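Long-range contacts in dehalogenase (Rhodospirillaceae, PDB 6A41), which probably removes halogen from an organic substrate, as a dehalogenase built on the Rossmann fold of short-chain dehydrogenases/reductases: residues A[16-25]-A[214-222]; A[32-40]-A[55-66]. One frame throughout, in Å; residues are numbered along the deposited sequence.

Interaction 1 (A[16-25]-A[214-222]); sequences FAGHGTTRIA and SDELGATIC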
loop_
_atom_site.group_PDB
_atom_site.type_symbol
_atom_site.label_atom_id
_atom_site.label_comp_id
_atom_site.label_asym_id
_atom_site.label_seq_id
_atom_site.Cartn_x
_atom_site.Cartn_y
_atom_site.Cartn_z
ATOM N N PHE A 16 -8.906 1.304 -25.180
ATOM C CA PHE A 16 -7.906 1.052 -24.098
ATOM C C PHE A 16 -6.994 -0.153 -24.432
ATOM O O PHE A 16 -6.246 -0.067 -25.402
ATOM C CB PHE A 16 -8.718 0.835 -22.770
ATOM C CG PHE A 16 -7.923 1.005 -21.467
ATOM C CD1 PHE A 16 -6.640 1.612 -21.428
ATOM C CD2 PHE A 16 -8.500 0.633 -20.296
ATOM C CE1 PHE A 16 -5.952 1.747 -20.251
ATOM C CE2 PHE A 16 -7.860 0.831 -19.101
ATOM C CZ PHE A 16 -6.617 1.394 -19.060
ATOM N N ALA A 17 -7.054 -1.267 -23.703
ATOM C CA ALA A 17 -6.076 -2.324 -23.874
ATOM C C ALA A 17 -6.543 -3.417 -24.845
ATOM O O ALA A 17 -5.892 -4.474 -25.002
ATOM C CB ALA A 17 -5.789 -2.974 -22.553
ATOM N N GLY A 18 -7.661 -3.193 -25.532
ATOM C CA GLY A 18 -8.250 -4.288 -26.375
ATOM C C GLY A 18 -7.355 -4.859 -27.477
ATOM O O GLY A 18 -7.263 -6.096 -27.682
ATOM N N HIS A 19 -6.787 -3.980 -28.277
ATOM C CA HIS A 19 -5.972 -4.415 -29.356
ATOM C C HIS A 19 -4.697 -5.073 -28.920
ATOM O O HIS A 19 -4.316 -6.110 -29.483
ATOM C CB HIS A 19 -5.675 -3.260 -30.323
ATOM C CG HIS A 19 -6.868 -2.894 -31.145
ATOM N ND1 HIS A 19 -6.748 -2.246 -32.356
ATOM C CD2 HIS A 19 -8.168 -3.251 -31.027
ATOM C CE1 HIS A 19 -7.966 -2.103 -32.873
ATOM N NE2 HIS A 19 -8.840 -2.694 -32.085
ATOM N N GLY A 20 -4.006 -4.439 -27.955
ATOM C CA GLY A 20 -2.722 -5.048 -27.398
ATOM C C GLY A 20 -3.036 -6.435 -26.872
ATOM O O GLY A 20 -2.309 -7.364 -27.122
ATOM N N THR A 21 -4.134 -6.555 -26.083
ATOM C CA THR A 21 -4.436 -7.793 -25.493
ATOM C C THR A 21 -4.805 -8.819 -26.595
ATOM O O THR A 21 -4.374 -9.909 -26.531
ATOM C CB THR A 21 -5.574 -7.695 -24.476
ATOM O OG1 THR A 21 -5.209 -6.691 -23.471
ATOM C CG2 THR A 21 -5.786 -9.051 -23.796
ATOM N N THR A 22 -5.616 -8.440 -27.581
ATOM C CA THR A 22 -5.997 -9.396 -28.639
ATOM C C THR A 22 -4.758 -9.974 -29.317
ATOM O O THR A 22 -4.604 -11.200 -29.507
ATOM C CB THR A 22 -6.812 -8.670 -29.718
ATOM O OG1 THR A 22 -8.041 -8.244 -29.181
ATOM C CG2 THR A 22 -7.099 -9.589 -30.895
ATOM N N ARG A 23 -3.901 -9.034 -29.677
ATOM C CA ARG A 23 -2.661 -9.319 -30.421
ATOM C C ARG A 23 -1.735 -10.314 -29.695
ATOM O O ARG A 23 -1.262 -11.346 -30.281
ATOM C CB ARG A 23 -1.880 -8.020 -30.709
ATOM C CG ARG A 23 -0.699 -8.222 -31.604
ATOM C CD ARG A 23 0.165 -6.952 -31.870
ATOM N NE ARG A 23 -0.692 -5.959 -32.436
ATOM C CZ ARG A 23 -1.172 -4.841 -31.889
ATOM N NH1 ARG A 23 -0.873 -4.417 -30.716
ATOM N NH2 ARG A 23 -2.018 -4.124 -32.641
ATOM N N ILE A 24 -1.460 -10.023 -28.440
ATOM C CA ILE A 24 -0.620 -10.936 -27.653
ATOM C C ILE A 24 -1.328 -12.257 -27.344
ATOM O O ILE A 24 -0.675 -13.309 -27.468
ATOM C CB ILE A 24 -0.109 -10.238 -26.369
ATOM C CG1 ILE A 24 0.769 -8.991 -26.685
ATOM C CG2 ILE A 24 0.767 -11.189 -25.568
ATOM C CD1 ILE A 24 1.960 -9.274 -27.597
ATOM N N ALA A 25 -2.618 -12.229 -26.980
ATOM C CA ALA A 25 -3.324 -13.457 -26.639
ATOM C C ALA A 25 -3.261 -14.423 -27.858
ATOM O O ALA A 25 -3.013 -15.608 -27.735
ATOM C CB ALA A 25 -4.745 -13.120 -26.296
ATOM N N SER A 214 1.364 -0.844 -26.183
ATOM C CA SER A 214 0.093 -1.518 -25.981
ATOM C C SER A 214 0.391 -3.062 -25.882
ATOM O O SER A 214 -0.308 -3.726 -25.108
ATOM C CB SER A 214 -0.932 -1.258 -27.115
ATOM O OG SER A 214 -0.345 -1.822 -28.255
ATOM N N ASP A 215 1.411 -3.575 -26.593
ATOM C CA ASP A 215 1.889 -4.948 -26.420
ATOM C C ASP A 215 2.432 -5.385 -25.057
ATOM O O ASP A 215 2.369 -6.598 -24.739
ATOM C CB ASP A 215 2.866 -5.301 -27.484
ATOM C CG ASP A 215 2.112 -5.499 -28.850
ATOM O OD1 ASP A 215 0.830 -5.462 -28.943
ATOM O OD2 ASP A 215 2.815 -5.688 -29.817
ATOM N N GLU A 216 2.945 -4.403 -24.301
ATOM C CA GLU A 216 3.420 -4.613 -22.927
ATOM C C GLU A 216 2.236 -4.764 -21.992
ATOM O O GLU A 216 2.198 -5.705 -21.153
ATOM C CB GLU A 216 4.346 -3.489 -22.398
ATOM C CG GLU A 216 5.708 -3.538 -23.020
ATOM C CD GLU A 216 6.565 -2.237 -22.925
ATOM O OE1 GLU A 216 6.052 -1.117 -22.903
ATOM O OE2 GLU A 216 7.803 -2.415 -22.878
ATOM N N LEU A 217 1.299 -3.830 -22.134
ATOM C CA LEU A 217 0.002 -3.981 -21.350
ATOM C C LEU A 217 -0.677 -5.277 -21.727
ATOM O O LEU A 217 -1.138 -6.013 -20.830
ATOM C CB LEU A 217 -0.863 -2.787 -21.584
ATOM C CG LEU A 217 -2.177 -2.705 -20.808
ATOM C CD1 LEU A 217 -2.008 -2.912 -19.372
ATOM C CD2 LEU A 217 -2.817 -1.360 -21.004
ATOM N N GLY A 218 -0.735 -5.555 -23.049
ATOM C CA GLY A 218 -1.353 -6.838 -23.480
ATOM C C GLY A 218 -0.651 -8.111 -22.888
ATOM O O GLY A 218 -1.333 -9.070 -22.428
ATOM N N ALA A 219 0.668 -8.107 -22.887
ATOM C CA ALA A 219 1.419 -9.201 -22.369
ATOM C C ALA A 219 1.172 -9.361 -20.838
ATOM O O ALA A 219 1.123 -10.499 -20.338
ATOM C CB ALA A 219 2.964 -9.130 -22.629
ATOM N N THR A 220 1.057 -8.251 -20.141
ATOM C CA THR A 220 0.705 -8.297 -18.707
ATOM C C THR A 220 -0.619 -8.916 -18.407
ATOM O O THR A 220 -0.775 -9.768 -17.532
ATOM C CB THR A 220 0.933 -6.910 -18.073
ATOM O OG1 THR A 220 2.322 -6.494 -18.322
ATOM C CG2 THR A 220 0.705 -7.008 -16.640
ATOM N N ILE A 221 -1.623 -8.444 -19.100
ATOM C CA ILE A 221 -2.960 -9.030 -19.005
ATOM C C ILE A 221 -2.965 -10.503 -19.389
ATOM O O ILE A 221 -3.556 -11.356 -18.616
ATOM C CB ILE A 221 -3.959 -8.171 -19.821
ATOM C CG1 ILE A 221 -4.098 -6.748 -19.331
ATOM C CG2 ILE A 221 -5.283 -8.888 -20.025
ATOM C CD1 ILE A 221 -4.628 -5.774 -20.423
ATOM N N CYS A 222 -2.314 -10.868 -20.496
ATOM C CA CYS A 222 -2.158 -12.234 -20.875
ATOM C C CYS A 222 -1.472 -13.125 -19.815
ATOM O O CYS A 222 -1.924 -14.230 -19.497
ATOM C CB CYS A 222 -1.432 -12.392 -22.194
ATOM S SG CYS A 222 -2.503 -11.895 -23.570
HETATM O O HOH W 1 -2.220 -1.849 -30.521
#
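Gly-20 and Gly-218 let helices 18-25 and 214-222 sink into each other: the axes of the two segments pass 7.2 Å apart, and Thr-21 CA lies 3.8 Å from Gly-218 CA. Both glycines face the other helix with no side chain, so that backbone meets backbone. In place of a side-chain contact, Gly-20 CA turns a C-H toward Ser-214 O. The helices cross at -63°.

Hydrophobic packing flanks this close point. Ile-24 is a knob in a hole made by Asp-215, Gly-218, Ala-219 and Cys-222; its CG1 comes 3.5 Å from Asp-215 O, while CG2, anti to the backbone N, reaches Ala-219 CA at 3.8 Å. A beta-branched residue suits the place because its two arms spread over different walls of the hole. Farther along, Cys-222 SG lies against Ala-25, 3.7 Å from its CB. Towards the start of helix 18-25, Ala-17 CB rests against both Leu-217 CD2 and Ile-221 CD1, 3.7 Å from each, a small methyl meeting two large branches.

Polar groups serve two different ends. Thr-21 OG1, beside its own backbone N, returns a hydrogen bond to Ala-17 O, so its hydroxyl is satisfied inside the helix although Ile-221 CD1 crowds it at 3.2 Å. Arg-23 runs out extended and bends at chi3 (-58°), which brings NH1 to Asp-215 OD1 in a salt bridge of 2.7 Å. The carboxylate oxygen meets the guanidinium edge in plane, though the two planes are turned 53° apart. Water 1 joins the same NH1 to Ser-214 OG.

Leu-217 and Ile-221 also rest on Val-177 of strand 172-179. Such close helix packing through glycines on one side of a parallel sheet fits the Rossmann fold of the enoyl reductase family, whose first helix follows strand 7-10.

Interaction 2 (A[32-40]-A[55-66]); sequences VLAHDPSFD and AHALSAVEPAAM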
loop_
_atom_site.group_PDB
_atom_site.type_symbol
_atom_site.label_atom_id
_atom_site.label_comp_id
_atom_site.label_asym_id
_atom_site.label_seq_id
_atom_site.Cartn_x
_atom_site.Cartn_y
_atom_site.Cartn_z
ATOM N N VAL A 32 -9.726 -15.945 -28.898
ATOM C CA VAL A 32 -10.173 -14.682 -28.445
ATOM C C VAL A 32 -11.587 -14.424 -28.976
ATOM O O VAL A 32 -11.849 -14.520 -30.179
ATOM C CB VAL A 32 -9.209 -13.572 -28.919
ATOM C CG1 VAL A 32 -9.766 -12.215 -28.566
ATOM C CG2 VAL A 32 -7.810 -13.806 -28.316
ATOM N N LEU A 33 -12.467 -14.067 -28.059
ATOM C CA LEU A 33 -13.786 -13.573 -28.281
ATOM C C LEU A 33 -13.841 -12.108 -27.853
ATOM O O LEU A 33 -13.351 -11.761 -26.764
ATOM C CB LEU A 33 -14.762 -14.312 -27.398
ATOM C CG LEU A 33 -14.763 -15.817 -27.494
ATOM C CD1 LEU A 33 -15.826 -16.392 -26.628
ATOM C CD2 LEU A 33 -14.788 -16.296 -28.967
ATOM N N ALA A 34 -14.393 -11.264 -28.672
ATOM C CA ALA A 34 -14.328 -9.831 -28.420
ATOM C C ALA A 34 -15.710 -9.250 -28.481
ATOM O O ALA A 34 -16.420 -9.469 -29.472
ATOM C CB ALA A 34 -13.428 -9.127 -29.440
ATOM N N HIS A 35 -16.013 -8.441 -27.493
ATOM C CA HIS A 35 -17.181 -7.549 -27.448
ATOM C C HIS A 35 -16.770 -6.106 -27.791
ATOM O O HIS A 35 -15.660 -5.670 -27.479
ATOM C CB HIS A 35 -17.810 -7.583 -26.062
ATOM C CG HIS A 35 -18.593 -6.351 -25.727
ATOM N ND1 HIS A 35 -18.006 -5.286 -25.092
ATOM C CD2 HIS A 35 -19.896 -5.999 -25.952
ATOM C CE1 HIS A 35 -18.898 -4.302 -24.986
ATOM N NE2 HIS A 35 -20.052 -4.701 -25.495
ATOM N N ASP A 36 -17.662 -5.388 -28.450
ATOM C CA ASP A 36 -17.536 -3.960 -28.565
ATOM C C ASP A 36 -18.939 -3.386 -28.872
ATOM O O ASP A 36 -19.669 -3.970 -29.653
ATOM C CB ASP A 36 -16.481 -3.541 -29.633
ATOM C CG ASP A 36 -16.135 -2.043 -29.570
ATOM O OD1 ASP A 36 -15.263 -1.685 -28.684
ATOM O OD2 ASP A 36 -16.773 -1.226 -30.379
ATOM N N PRO A 37 -19.246 -2.177 -28.367
ATOM C CA PRO A 37 -20.500 -1.565 -28.792
ATOM C C PRO A 37 -20.642 -1.381 -30.260
ATOM O O PRO A 37 -21.741 -1.265 -30.731
ATOM C CB PRO A 37 -20.454 -0.153 -28.182
ATOM C CG PRO A 37 -19.578 -0.343 -27.049
ATOM C CD PRO A 37 -18.531 -1.322 -27.417
ATOM N N SER A 38 -19.579 -1.328 -31.008
ATOM C CA SER A 38 -19.675 -1.193 -32.455
ATOM C C SER A 38 -19.966 -2.473 -33.193
ATOM O O SER A 38 -20.358 -2.421 -34.314
ATOM C CB SER A 38 -18.430 -0.592 -33.034
ATOM O OG SER A 38 -17.311 -1.428 -33.048
ATOM N N PHE A 39 -19.800 -3.617 -32.542
ATOM C CA PHE A 39 -19.940 -4.908 -33.148
ATOM C C PHE A 39 -21.405 -5.364 -33.484
ATOM O O PHE A 39 -21.568 -6.468 -34.006
ATOM C CB PHE A 39 -19.199 -5.994 -32.356
ATOM C CG PHE A 39 -17.700 -5.879 -32.371
ATOM C CD1 PHE A 39 -17.025 -4.942 -33.151
ATOM C CD2 PHE A 39 -16.942 -6.696 -31.605
ATOM C CE1 PHE A 39 -15.677 -4.872 -33.195
ATOM C CE2 PHE A 39 -15.573 -6.574 -31.611
ATOM C CZ PHE A 39 -14.946 -5.715 -32.432
ATOM N N ASP A 40 -22.432 -4.568 -33.212
ATOM C CA ASP A 40 -23.730 -4.791 -33.901
ATOM C C ASP A 40 -23.624 -4.508 -35.392
ATOM O O ASP A 40 -24.503 -4.917 -36.150
ATOM C CB ASP A 40 -24.918 -4.063 -33.234
ATOM C CG ASP A 40 -24.719 -2.587 -33.092
ATOM O OD1 ASP A 40 -23.630 -2.020 -33.456
ATOM O OD2 ASP A 40 -25.690 -2.004 -32.520
ATOM N N ALA A 55 -9.358 -14.071 -34.059
ATOM C CA ALA A 55 -10.243 -13.467 -33.048
ATOM C C ALA A 55 -11.683 -13.435 -33.603
ATOM O O ALA A 55 -11.844 -13.219 -34.775
ATOM C CB ALA A 55 -9.839 -12.066 -32.704
ATOM N N HIS A 56 -12.677 -13.641 -32.750
ATOM C CA HIS A 56 -14.112 -13.630 -33.145
ATOM C C HIS A 56 -14.808 -12.369 -32.556
ATOM O O HIS A 56 -14.924 -12.189 -31.299
ATOM C CB HIS A 56 -14.801 -14.861 -32.615
ATOM C CG HIS A 56 -16.280 -14.918 -32.950
ATOM N ND1 HIS A 56 -16.752 -15.280 -34.202
ATOM C CD2 HIS A 56 -17.382 -14.697 -32.192
ATOM C CE1 HIS A 56 -18.084 -15.179 -34.218
ATOM N NE2 HIS A 56 -18.494 -14.888 -32.989
ATOM N N ALA A 57 -15.373 -11.553 -33.409
ATOM C CA ALA A 57 -16.158 -10.384 -32.975
ATOM C C ALA A 57 -17.612 -10.847 -32.703
ATOM O O ALA A 57 -18.288 -11.377 -33.609
ATOM C CB ALA A 57 -16.084 -9.312 -34.049
ATOM N N LEU A 58 -18.109 -10.653 -31.485
ATOM C CA LEU A 58 -19.458 -11.081 -31.125
ATOM C C LEU A 58 -20.460 -10.032 -31.580
ATOM O O LEU A 58 -20.235 -8.783 -31.435
ATOM C CB LEU A 58 -19.539 -11.175 -29.602
ATOM C CG LEU A 58 -18.655 -12.313 -29.077
ATOM C CD1 LEU A 58 -18.396 -12.067 -27.571
ATOM C CD2 LEU A 58 -19.388 -13.624 -29.204
ATOM N N SER A 59 -21.549 -10.487 -32.158
ATOM C CA SER A 59 -22.481 -9.545 -32.778
ATOM C C SER A 59 -23.503 -9.008 -31.736
ATOM O O SER A 59 -24.146 -8.011 -31.970
ATOM C CB SER A 59 -23.178 -10.208 -33.991
ATOM O OG SER A 59 -23.813 -11.351 -33.508
ATOM N N ALA A 60 -23.557 -9.580 -30.542
ATOM C CA ALA A 60 -24.441 -9.028 -29.462
ATOM C C ALA A 60 -23.659 -8.068 -28.644
ATOM O O ALA A 60 -22.460 -8.309 -28.357
ATOM C CB ALA A 60 -25.024 -10.127 -28.593
ATOM N N VAL A 61 -24.304 -6.942 -28.340
ATOM C CA VAL A 61 -23.609 -5.836 -27.671
ATOM C C VAL A 61 -24.082 -5.595 -26.274
ATOM O O VAL A 61 -23.286 -5.102 -25.489
ATOM C CB VAL A 61 -23.650 -4.502 -28.445
ATOM C CG1 VAL A 61 -22.967 -4.731 -29.813
ATOM C CG2 VAL A 61 -25.056 -3.938 -28.579
ATOM N N GLU A 62 -25.319 -5.968 -25.930
ATOM C CA GLU A 62 -25.805 -5.832 -24.558
ATOM C C GLU A 62 -25.301 -6.968 -23.668
ATOM O O GLU A 62 -25.121 -8.118 -24.124
ATOM C CB GLU A 62 -27.288 -5.734 -24.537
ATOM C CG GLU A 62 -27.809 -4.492 -25.316
ATOM C CD GLU A 62 -27.107 -3.170 -24.886
ATOM O OE1 GLU A 62 -26.836 -2.969 -23.672
ATOM O OE2 GLU A 62 -26.753 -2.314 -25.764
ATOM N N PRO A 63 -25.015 -6.653 -22.378
ATOM C CA PRO A 63 -24.307 -7.596 -21.475
ATOM C C PRO A 63 -24.819 -9.009 -21.384
ATOM O O PRO A 63 -24.092 -9.942 -21.707
ATOM C CB PRO A 63 -24.327 -6.891 -20.133
ATOM C CG PRO A 63 -24.301 -5.452 -20.546
ATOM C CD PRO A 63 -25.262 -5.387 -21.701
ATOM N N ALA A 64 -26.036 -9.193 -20.967
ATOM C CA ALA A 64 -26.591 -10.530 -20.854
ATOM C C ALA A 64 -26.595 -11.292 -22.207
ATOM O O ALA A 64 -26.146 -12.451 -22.262
ATOM C CB ALA A 64 -27.982 -10.441 -20.245
ATOM N N ALA A 65 -27.037 -10.660 -23.284
ATOM C CA ALA A 65 -27.046 -11.326 -24.593
ATOM C C ALA A 65 -25.623 -11.624 -25.055
ATOM O O ALA A 65 -25.363 -12.645 -25.738
ATOM C CB ALA A 65 -27.759 -10.425 -25.638
HETATM N N MSE A 66 -24.721 -10.656 -24.795
HETATM C CA MSE A 66 -23.294 -10.801 -25.262
HETATM C C MSE A 66 -22.660 -11.987 -24.563
HETATM O O MSE A 66 -22.030 -12.807 -25.197
HETATM C CB MSE A 66 -22.523 -9.532 -25.079
HETATM C CG MSE A 66 -21.101 -9.599 -25.645
HETATM SE SE MSE A 66 -19.888 -10.476 -24.301
HETATM C CE MSE A 66 -19.982 -8.887 -23.059
HETATM O O HOH W 2 -21.956 -2.667 -25.248
HETATM O O HOH W 3 -19.974 -7.379 -29.078
#
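Ala-57 CB presses into one face of the Phe-39 ring, 3.9 Å from its centroid, a CH-pi contact set towards the rim. Asp-36 CB fills the opposite face, so the flat ring is held between two small groups. Its first torsion (chi1 -68°) sets CG beside the backbone N, and the ring edge looks to Leu-58 O, which also lies against Phe-39 CB. Alanine suits residue 57 because a methyl lets the ring lie close to the strand.

Val-61 provides the second bump. Its CG1 enters a hollow lined by Asp-36 O, Pro-37 O and Asp-40 N, coming within 3.4 Å of Asp-40 N. The hollow is shaped by an Asx turn: Asp-36 OD2 accepts from both Ser-38 N and Ser-38 OG, which approach from opposite faces of the carboxylate.

Strands 32-34 and 56-57 run parallel in the beta-alpha-beta unit that includes helix 42-51, part of the Rossmann sheet. His-56 N donates to Val-32 O, Ala-34 N to His-56 O and Leu-58 N to Ala-34 O, the last at 2.9 Å. The small Ala-55 sits beside branched Val-32, with 4.1 Å between Ala-55 CB and Val-32 CB. Separately, Leu-33 CD2 touches His-56 CB at 3.9 Å.

His-35 has CG anti to its backbone N (chi1 156°), which turns the imidazole toward Met-66 and Val-61. Met-66, present as selenomethionine and bent at chi2 and chi3, crosses it at about a right angle, with CG 3.8 Å from His-35 CD2 and CE against CB and CG. His-35 ND1 is hydrogen-bonded to Asn-12 N. Water 2, 2.8 Å from His-35 NE2 in the ring plane, donates to Val-61 O, while NE2 makes only a weak direct bond of 3.3 Å to that carbonyl.

Overall arrangement
Interactions 1 and 2 have centres about 18 Å apart and are linked through helix 18-27 and strand 31-34, which are consecutive in the chain. They also touch: Ala-25 CB packs on Val-32 CG2 at 3.7 Å. Interaction 2, whose segments are 15 residues apart at their closest ends, is nested inside the loop closed by interaction 1. Interaction 1 packs helix 18-27 on the late helix 214-225 against the parallel sheet, while interaction 2 adds strand 56-57, at one edge of that sheet within the chain, beside strand 31-34. The two contacts thus belong to one Rossmann fold, one in its helical layer and the other at its sheet edge.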